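Adenylate/guanylate cyclase/hydrolase, alpha/beta fold family (Ruegeria pomeroyi, PDB 3MR7) probably has adenylate cyclase activity, this construct being the nucleotide cyclase catalytic domain of a longer protein that also carries an alpha/beta hydrolase family region. Local coordinates at residues C73-Q78 and G130-S135; I77-Q82 and W168-D173. All blocks are in the same frame, centred on the assembly; numbering follows the deposited sequence.

Contact 1. Residues C73-Q78 and G130-S135; sequences CALEIQ and GAICVS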
ATOM      1  N   CYS A  73     -11.985  -7.901 -16.499  1.00 46.97           N
ATOM      2  CA  CYS A  73     -10.722  -7.367 -16.951  1.00 54.53           C
ATOM      3  C   CYS A  73      -9.644  -7.591 -15.882  1.00 50.97           C
ATOM      4  O   CYS A  73      -8.561  -8.093 -16.188  1.00 49.42           O
ATOM      5  CB  CYS A  73     -10.894  -5.899 -17.314  1.00 53.87           C
ATOM      6  SG  CYS A  73      -9.426  -5.041 -17.770  1.00 59.41           S
ATOM      7  N   ALA A  74      -9.951  -7.252 -14.632  1.00 47.52           N
ATOM      8  CA  ALA A  74      -9.010  -7.470 -13.511  1.00 53.25           C
ATOM      9  C   ALA A  74      -8.730  -8.952 -13.263  1.00 51.63           C
ATOM     10  O   ALA A  74      -7.619  -9.353 -12.929  1.00 62.45           O
ATOM     11  CB  ALA A  74      -9.533  -6.808 -12.205  1.00 41.42           C
ATOM     12  N   LEU A  75      -9.757  -9.767 -13.385  1.00 41.84           N
ATOM     13  CA  LEU A  75      -9.565 -11.172 -13.179  1.00 47.71           C
ATOM     14  C   LEU A  75      -8.665 -11.726 -14.292  1.00 50.35           C
ATOM     15  O   LEU A  75      -7.823 -12.572 -14.036  1.00 48.50           O
ATOM     16  CB  LEU A  75     -10.919 -11.862 -13.134  1.00 42.68           C
ATOM     17  CG  LEU A  75     -11.616 -11.745 -11.786  1.00 46.73           C
ATOM     18  CD1 LEU A  75     -13.036 -12.230 -11.912  1.00 45.15           C
ATOM     19  CD2 LEU A  75     -10.878 -12.560 -10.735  1.00 55.15           C
ATOM     20  N   GLU A  76      -8.848 -11.220 -15.515  1.00 49.86           N
ATOM     21  CA  GLU A  76      -8.083 -11.637 -16.690  1.00 44.63           C
ATOM     22  C   GLU A  76      -6.616 -11.340 -16.491  1.00 53.48           C
ATOM     23  O   GLU A  76      -5.746 -12.203 -16.689  1.00 59.90           O
ATOM     24  CB  GLU A  76      -8.562 -10.897 -17.933  1.00 45.27           C
ATOM     25  CG  GLU A  76      -8.016 -11.462 -19.238  1.00 62.49           C
ATOM     26  CD  GLU A  76      -8.341 -10.600 -20.485  1.00117.33           C
ATOM     27  OE1 GLU A  76      -9.360  -9.862 -20.478  1.00120.87           O
ATOM     28  OE2 GLU A  76      -7.574 -10.673 -21.480  1.00108.44           O
ATOM     29  N   ILE A  77      -6.358 -10.097 -16.109  1.00 44.26           N
ATOM     30  CA  ILE A  77      -5.035  -9.651 -15.735  1.00 46.19           C
ATOM     31  C   ILE A  77      -4.370 -10.441 -14.588  1.00 53.04           C
ATOM     32  O   ILE A  77      -3.274 -10.953 -14.755  1.00 58.55           O
ATOM     33  CB  ILE A  77      -5.084  -8.171 -15.365  1.00 44.24           C
ATOM     34  CG1 ILE A  77      -5.546  -7.368 -16.577  1.00 40.16           C
ATOM     35  CG2 ILE A  77      -3.708  -7.689 -14.866  1.00 41.54           C
ATOM     36  CD1 ILE A  77      -5.627  -5.886 -16.331  1.00 34.18           C
ATOM     37  N   GLN A  78      -5.034 -10.528 -13.435  1.00 48.87           N
ATOM     38  CA  GLN A  78      -4.476 -11.177 -12.262  1.00 42.89           C
ATOM     39  C   GLN A  78      -4.246 -12.673 -12.458  1.00 44.79           C
ATOM     40  O   GLN A  78      -3.250 -13.210 -12.011  1.00 52.73           O
ATOM     41  CB  GLN A  78      -5.360 -10.925 -11.043  1.00 38.85           C
ATOM     42  CG  GLN A  78      -5.433  -9.485 -10.652  1.00 40.32           C
ATOM     43  CD  GLN A  78      -4.051  -8.919 -10.326  1.00 55.41           C
ATOM     44  OE1 GLN A  78      -3.133  -8.981 -11.155  1.00 49.19           O
ATOM     45  NE2 GLN A  78      -3.894  -8.363  -9.109  1.00 45.87           N
ATOM     46  N   GLY A 130      -1.433  -9.153  -6.060  1.00 51.59           N
ATOM     47  CA  GLY A 130      -1.945 -10.182  -6.935  1.00 51.26           C
ATOM     48  C   GLY A 130      -3.439 -10.405  -6.854  1.00 40.86           C
ATOM     49  O   GLY A 130      -3.950 -11.224  -7.576  1.00 46.33           O
ATOM     50  N   ALA A 131      -4.117  -9.662  -5.987  1.00 32.97           N
ATOM     51  CA  ALA A 131      -5.515  -9.854  -5.713  1.00 38.61           C
ATOM     52  C   ALA A 131      -6.306  -8.711  -6.299  1.00 39.88           C
ATOM     53  O   ALA A 131      -5.756  -7.879  -6.972  1.00 42.33           O
ATOM     54  CB  ALA A 131      -5.739  -9.931  -4.198  1.00 40.21           C
ATOM     55  N   ILE A 132      -7.601  -8.687  -6.028  1.00 35.91           N
ATOM     56  CA  ILE A 132      -8.482  -7.641  -6.482  1.00 36.70           C
ATOM     57  C   ILE A 132      -9.426  -7.293  -5.334  1.00 49.73           C
ATOM     58  O   ILE A 132     -10.075  -8.174  -4.799  1.00 51.82           O
ATOM     59  CB  ILE A 132      -9.389  -8.134  -7.592  1.00 38.83           C
ATOM     60  CG1 ILE A 132      -8.600  -8.749  -8.730  1.00 43.52           C
ATOM     61  CG2 ILE A 132     -10.228  -6.999  -8.100  1.00 36.55           C
ATOM     62  CD1 ILE A 132      -9.486  -9.215  -9.859  1.00 46.98           C
ATOM     63  N   CYS A 133      -9.509  -6.019  -4.951  1.00 52.91           N
ATOM     64  CA  CYS A 133     -10.472  -5.585  -3.934  1.00 46.90           C
ATOM     65  C   CYS A 133     -11.569  -4.762  -4.578  1.00 44.39           C
ATOM     66  O   CYS A 133     -11.287  -3.859  -5.353  1.00 46.40           O
ATOM     67  CB  CYS A 133      -9.791  -4.768  -2.845  1.00 38.39           C
ATOM     68  SG  CYS A 133      -8.967  -5.762  -1.620  1.00 50.59           S
ATOM     69  N   VAL A 134     -12.816  -5.083  -4.279  1.00 37.56           N
ATOM     70  CA  VAL A 134     -13.942  -4.346  -4.861  1.00 36.90           C
ATOM     71  C   VAL A 134     -14.836  -3.832  -3.755  1.00 37.68           C
ATOM     72  O   VAL A 134     -14.954  -4.444  -2.692  1.00 42.93           O
ATOM     73  CB  VAL A 134     -14.757  -5.231  -5.788  1.00 40.51           C
ATOM     74  CG1 VAL A 134     -13.803  -6.139  -6.559  1.00 37.90           C
ATOM     75  CG2 VAL A 134     -15.769  -6.073  -4.984  1.00 35.71           C
ATOM     76  N   SER A 135     -15.454  -2.691  -3.967  1.00 39.32           N
ATOM     77  CA  SER A 135     -16.327  -2.190  -2.933  1.00 45.64           C
ATOM     78  C   SER A 135     -17.543  -3.110  -2.904  1.00 50.50           C
ATOM     79  O   SER A 135     -17.746  -3.924  -3.819  1.00 42.57           O
ATOM     80  CB  SER A 135     -16.761  -0.770  -3.239  1.00 37.86           C
ATOM     81  OG  SER A 135     -17.625  -0.775  -4.367  1.00 45.65           O
TER
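NE2 of Q78 donates to A131 O at 2.9 Å, with an N-H...O angle of 161°. The acceptor lies almost in the amide plane of Q78, while NE2 sits above the plane of the A131 carbonyl. A second acceptor of the same NE2 is Y96 O, on the neighbouring strand 96-107. The Q78 chain bends at chi2 (-59°), which swings the amide toward the loop at G130. G130 has a positive phi, as glycine favours, and its carbonyl lies over one face of the Q78 amide. The rest of the contact is apolar and centres on I132. Its CD1, at the end of an extended branch, lies between two helix side chains. CD1 of I132 lies 3.4 Å from A74 CB and 3.7 Å from L75 CD2, the L75 side chain crossing that of I132 at about a right angle. The CG of Q78 rests on I132 CG1 at 3.8 Å. Without its amide, as with an alanine here, the A131 and Y96 carbonyls would probably lose their shared donor and one flank of I132 would be uncovered. The helix segment runs antiparallel to strand 132-135, at 167°, with the axes 10.0 Å apart. This is helix-on-sheet packing in the core of the cyclase domain. A buried side-chain amide in an apolar layer thus ties the backbone just before strand 132-135 to the helix.

Contact 2. Residues I77-Q82 and W168-D173; sequences IQQAMQ and WQWVPD
W170 meets helix 67-84 with the far end of its indole, and this apolar contact carries about half of the interface. The six-membered ring approaches Q78 and Q79, two consecutive helix residues. CB of Q78 lies at the ring edge, near the plane, 3.8 Å from CZ3 of W170. The methylene CG of Q79 comes obliquely, 4.1 Å from CH2 of W170. The side chains of Q79 and W170 cross at about a right angle, and the amide and ring planes are 67° apart. W170 CG is anti to the backbone N (chi1 168°), and this sends the indole from the end of the strand to the helix. One face of the same indole is covered from within its own segment: P172 N sits 3.7 Å above the ring plane of W170, offset toward the rim.

The polar groups make no hydrogen bond across the contact. OE1 of Q82 lies 3.2 Å from CB of P172, so an amide oxygen rests against a proline ring carbon. The Q82 chain is extended beyond CG and reaches outward from the helix to P172. NE2 of Q79 turns to E148, and the amide of Q78 serves A131 and Y96; both glutamines therefore offer mainly their aliphatic parts to W170.

The contact is only partly buried, with the indole on the inner side and Q82 and P172 nearer the surface. It is helix-on-sheet packing where strand 161-170 gives way to a loop, and P172 of that loop comes against the helix. W170 also packs on I132 of the adjoining strand 132-135, and its ring meets that of F150. On another side of the helix, the selenomethionine M81 packs against Y36 and L40 of helix 27-47.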
ATOM      1  N   ILE A  77      -6.358 -10.097 -16.109  1.00 44.26           N
ATOM      2  CA  ILE A  77      -5.035  -9.651 -15.735  1.00 46.19           C
ATOM      3  C   ILE A  77      -4.370 -10.441 -14.588  1.00 53.04           C
ATOM      4  O   ILE A  77      -3.274 -10.953 -14.755  1.00 58.55           O
ATOM      5  CB  ILE A  77      -5.084  -8.171 -15.365  1.00 44.24           C
ATOM      6  CG1 ILE A  77      -5.546  -7.368 -16.577  1.00 40.16           C
ATOM      7  CG2 ILE A  77      -3.708  -7.689 -14.866  1.00 41.54           C
ATOM      8  CD1 ILE A  77      -5.627  -5.886 -16.331  1.00 34.18           C
ATOM      9  N   GLN A  78      -5.034 -10.528 -13.435  1.00 48.87           N
ATOM     10  CA  GLN A  78      -4.476 -11.177 -12.262  1.00 42.89           C
ATOM     11  C   GLN A  78      -4.246 -12.673 -12.458  1.00 44.79           C
ATOM     12  O   GLN A  78      -3.250 -13.210 -12.011  1.00 52.73           O
ATOM     13  CB  GLN A  78      -5.360 -10.925 -11.043  1.00 38.85           C
ATOM     14  CG  GLN A  78      -5.433  -9.485 -10.652  1.00 40.32           C
ATOM     15  CD  GLN A  78      -4.051  -8.919 -10.326  1.00 55.41           C
ATOM     16  OE1 GLN A  78      -3.133  -8.981 -11.155  1.00 49.19           O
ATOM     17  NE2 GLN A  78      -3.894  -8.363  -9.109  1.00 45.87           N
ATOM     18  N   GLN A  79      -5.150 -13.349 -13.145  1.00 45.68           N
ATOM     19  CA  GLN A  79      -4.935 -14.760 -13.463  1.00 44.07           C
ATOM     20  C   GLN A  79      -3.787 -15.035 -14.448  1.00 51.42           C
ATOM     21  O   GLN A  79      -3.132 -16.087 -14.374  1.00 54.68           O
ATOM     22  CB  GLN A  79      -6.213 -15.395 -13.979  1.00 39.96           C
ATOM     23  CG  GLN A  79      -7.310 -15.505 -12.937  1.00 45.85           C
ATOM     24  CD  GLN A  79      -8.660 -15.679 -13.587  1.00 61.45           C
ATOM     25  OE1 GLN A  79      -8.774 -15.671 -14.816  1.00 70.14           O
ATOM     26  NE2 GLN A  79      -9.690 -15.832 -12.776  1.00 66.46           N
ATOM     27  N   ALA A  80      -3.540 -14.107 -15.370  1.00 40.89           N
ATOM     28  CA  ALA A  80      -2.466 -14.315 -16.317  1.00 42.39           C
ATOM     29  C   ALA A  80      -1.145 -14.044 -15.593  1.00 54.73           C
ATOM     30  O   ALA A  80      -0.117 -14.675 -15.859  1.00 55.67           O
ATOM     31  CB  ALA A  80      -2.625 -13.409 -17.508  1.00 30.89           C
HETATM   32  N   MSE A  81      -1.185 -13.104 -14.664  1.00 47.67           N
HETATM   33  CA  MSE A  81       0.025 -12.723 -13.969  1.00 50.18           C
HETATM   34  C   MSE A  81       0.455 -13.842 -13.067  1.00 55.23           C
HETATM   35  O   MSE A  81       1.652 -14.019 -12.848  1.00 59.64           O
HETATM   36  CB  MSE A  81      -0.159 -11.435 -13.173  1.00 39.75           C
HETATM   37  CG  MSE A  81      -0.246 -10.220 -14.066  1.00 37.49           C
HETATM   38 SE   MSE A  81       1.505  -9.787 -14.847  0.84 62.51          SE
HETATM   39  CE  MSE A  81       2.332  -9.012 -13.250  1.00 57.68           C
ATOM     40  N   GLN A  82      -0.512 -14.605 -12.551  1.00 39.58           N
ATOM     41  CA  GLN A  82      -0.151 -15.770 -11.753  1.00 51.31           C
ATOM     42  C   GLN A  82       0.629 -16.769 -12.608  1.00 52.22           C
ATOM     43  O   GLN A  82       1.623 -17.318 -12.161  1.00 55.88           O
ATOM     44  CB  GLN A  82      -1.366 -16.438 -11.082  1.00 55.75           C
ATOM     45  CG  GLN A  82      -1.123 -17.907 -10.698  1.00 67.21           C
ATOM     46  CD  GLN A  82      -2.147 -18.439  -9.700  1.00 88.67           C
ATOM     47  OE1 GLN A  82      -3.301 -18.014  -9.689  1.00 93.03           O
ATOM     48  NE2 GLN A  82      -1.727 -19.385  -8.863  1.00 96.09           N
ATOM     49  N   TRP A 168     -14.660  -6.260  -0.366  1.00 47.94           N
ATOM     50  CA  TRP A 168     -14.606  -7.680  -0.672  1.00 42.41           C
ATOM     51  C   TRP A 168     -13.350  -7.929  -1.468  1.00 47.95           C
ATOM     52  O   TRP A 168     -12.943  -7.101  -2.297  1.00 50.39           O
ATOM     53  CB  TRP A 168     -15.807  -8.068  -1.513  1.00 41.23           C
ATOM     54  CG  TRP A 168     -17.081  -7.890  -0.787  1.00 46.35           C
ATOM     55  CD1 TRP A 168     -17.748  -6.721  -0.568  1.00 48.60           C
ATOM     56  CD2 TRP A 168     -17.851  -8.915  -0.174  1.00 48.90           C
ATOM     57  NE1 TRP A 168     -18.886  -6.954   0.147  1.00 49.48           N
ATOM     58  CE2 TRP A 168     -18.976  -8.294   0.406  1.00 52.69           C
ATOM     59  CE3 TRP A 168     -17.709 -10.310  -0.070  1.00 46.27           C
ATOM     60  CZ2 TRP A 168     -19.954  -9.018   1.100  1.00 54.25           C
ATOM     61  CZ3 TRP A 168     -18.673 -11.023   0.609  1.00 45.35           C
ATOM     62  CH2 TRP A 168     -19.782 -10.381   1.196  1.00 40.48           C
ATOM     63  N   GLN A 169     -12.743  -9.079  -1.229  1.00 45.15           N
ATOM     64  CA  GLN A 169     -11.480  -9.407  -1.865  1.00 39.94           C
ATOM     65  C   GLN A 169     -11.430 -10.792  -2.466  1.00 43.93           C
ATOM     66  O   GLN A 169     -11.947 -11.762  -1.921  1.00 53.00           O
ATOM     67  CB  GLN A 169     -10.327  -9.270  -0.869  1.00 40.55           C
ATOM     68  CG  GLN A 169      -8.954  -9.481  -1.485  1.00 41.17           C
ATOM     69  CD  GLN A 169      -7.857  -9.313  -0.476  1.00 46.91           C
ATOM     70  OE1 GLN A 169      -7.707 -10.139   0.423  1.00 57.90           O
ATOM     71  NE2 GLN A 169      -7.084  -8.234  -0.601  1.00 34.32           N
ATOM     72  N   TRP A 170     -10.758 -10.878  -3.593  1.00 48.12           N
ATOM     73  CA  TRP A 170     -10.495 -12.139  -4.219  1.00 48.18           C
ATOM     74  C   TRP A 170      -8.999 -12.296  -4.342  1.00 52.59           C
ATOM     75  O   TRP A 170      -8.290 -11.365  -4.728  1.00 50.75           O
ATOM     76  CB  TRP A 170     -11.121 -12.141  -5.596  1.00 49.46           C
ATOM     77  CG  TRP A 170     -10.669 -13.266  -6.436  1.00 60.19           C
ATOM     78  CD1 TRP A 170     -11.240 -14.503  -6.544  1.00 63.44           C
ATOM     79  CD2 TRP A 170      -9.552 -13.263  -7.311  1.00 61.71           C
ATOM     80  NE1 TRP A 170     -10.537 -15.272  -7.432  1.00 58.52           N
ATOM     81  CE2 TRP A 170      -9.496 -14.532  -7.920  1.00 58.04           C
ATOM     82  CE3 TRP A 170      -8.600 -12.302  -7.655  1.00 54.65           C
ATOM     83  CZ2 TRP A 170      -8.529 -14.864  -8.834  1.00 47.68           C
ATOM     84  CZ3 TRP A 170      -7.651 -12.630  -8.541  1.00 44.33           C
ATOM     85  CH2 TRP A 170      -7.612 -13.902  -9.130  1.00 48.74           C
ATOM     86  N   VAL A 171      -8.509 -13.467  -3.981  1.00 51.16           N
ATOM     87  CA  VAL A 171      -7.119 -13.791  -4.211  1.00 45.89           C
ATOM     88  C   VAL A 171      -7.082 -14.996  -5.090  1.00 45.64           C
ATOM     89  O   VAL A 171      -7.995 -15.800  -5.088  1.00 50.01           O
ATOM     90  CB  VAL A 171      -6.345 -14.115  -2.922  1.00 48.71           C
ATOM     91  CG1 VAL A 171      -6.600 -13.060  -1.876  1.00 45.42           C
ATOM     92  CG2 VAL A 171      -6.720 -15.491  -2.409  1.00 55.57           C
ATOM     93  N   PRO A 172      -6.021 -15.116  -5.869  1.00 56.36           N
ATOM     94  CA  PRO A 172      -5.894 -16.285  -6.735  1.00 58.46           C
ATOM     95  C   PRO A 172      -5.798 -17.551  -5.918  1.00 66.86           C
ATOM     96  O   PRO A 172      -5.474 -17.498  -4.719  1.00 74.97           O
ATOM     97  CB  PRO A 172      -4.599 -16.029  -7.495  1.00 43.69           C
ATOM     98  CG  PRO A 172      -3.983 -14.831  -6.839  1.00 54.11           C
ATOM     99  CD  PRO A 172      -5.032 -14.074  -6.162  1.00 47.39           C
ATOM    100  N   ASP A 173      -6.088 -18.667  -6.578  1.00 68.31           N
ATOM    101  CA  ASP A 173      -6.154 -19.970  -5.947  1.00 88.31           C
ATOM    102  C   ASP A 173      -5.018 -20.201  -4.953  1.00 94.35           C
ATOM    103  O   ASP A 173      -5.146 -21.026  -4.052  1.00 92.40           O
ATOM    104  CB  ASP A 173      -6.183 -21.068  -7.018  1.00102.75           C
ATOM    105  CG  ASP A 173      -7.547 -21.175  -7.730  1.00104.58           C
ATOM    106  OD1 ASP A 173      -8.229 -22.214  -7.578  1.00 97.62           O
ATOM    107  OD2 ASP A 173      -7.937 -20.228  -8.446  1.00107.37           O
TER

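How the contacts relate
From the N terminus, both contacts start on helix 67-84 and share I77 and Q78. Contact 1 comes back first, closing a loop that holds strand 96-107 and helix 115-126. Contact 2 starts slightly later on the helix and returns later in the chain. Its loop also takes in strand 132-135, helix 136-142 and strand 151-158. The two closures therefore cross rather than nest. Their second segments are antiparallel neighbours in one sheet, joined by probable hydrogen bonds from V134 N to W168 O and from W170 N to I132 O. Together they lay one helix over two adjacent strands, tying helix 67-84 to strand 132-135 and to the last strand, 161-170.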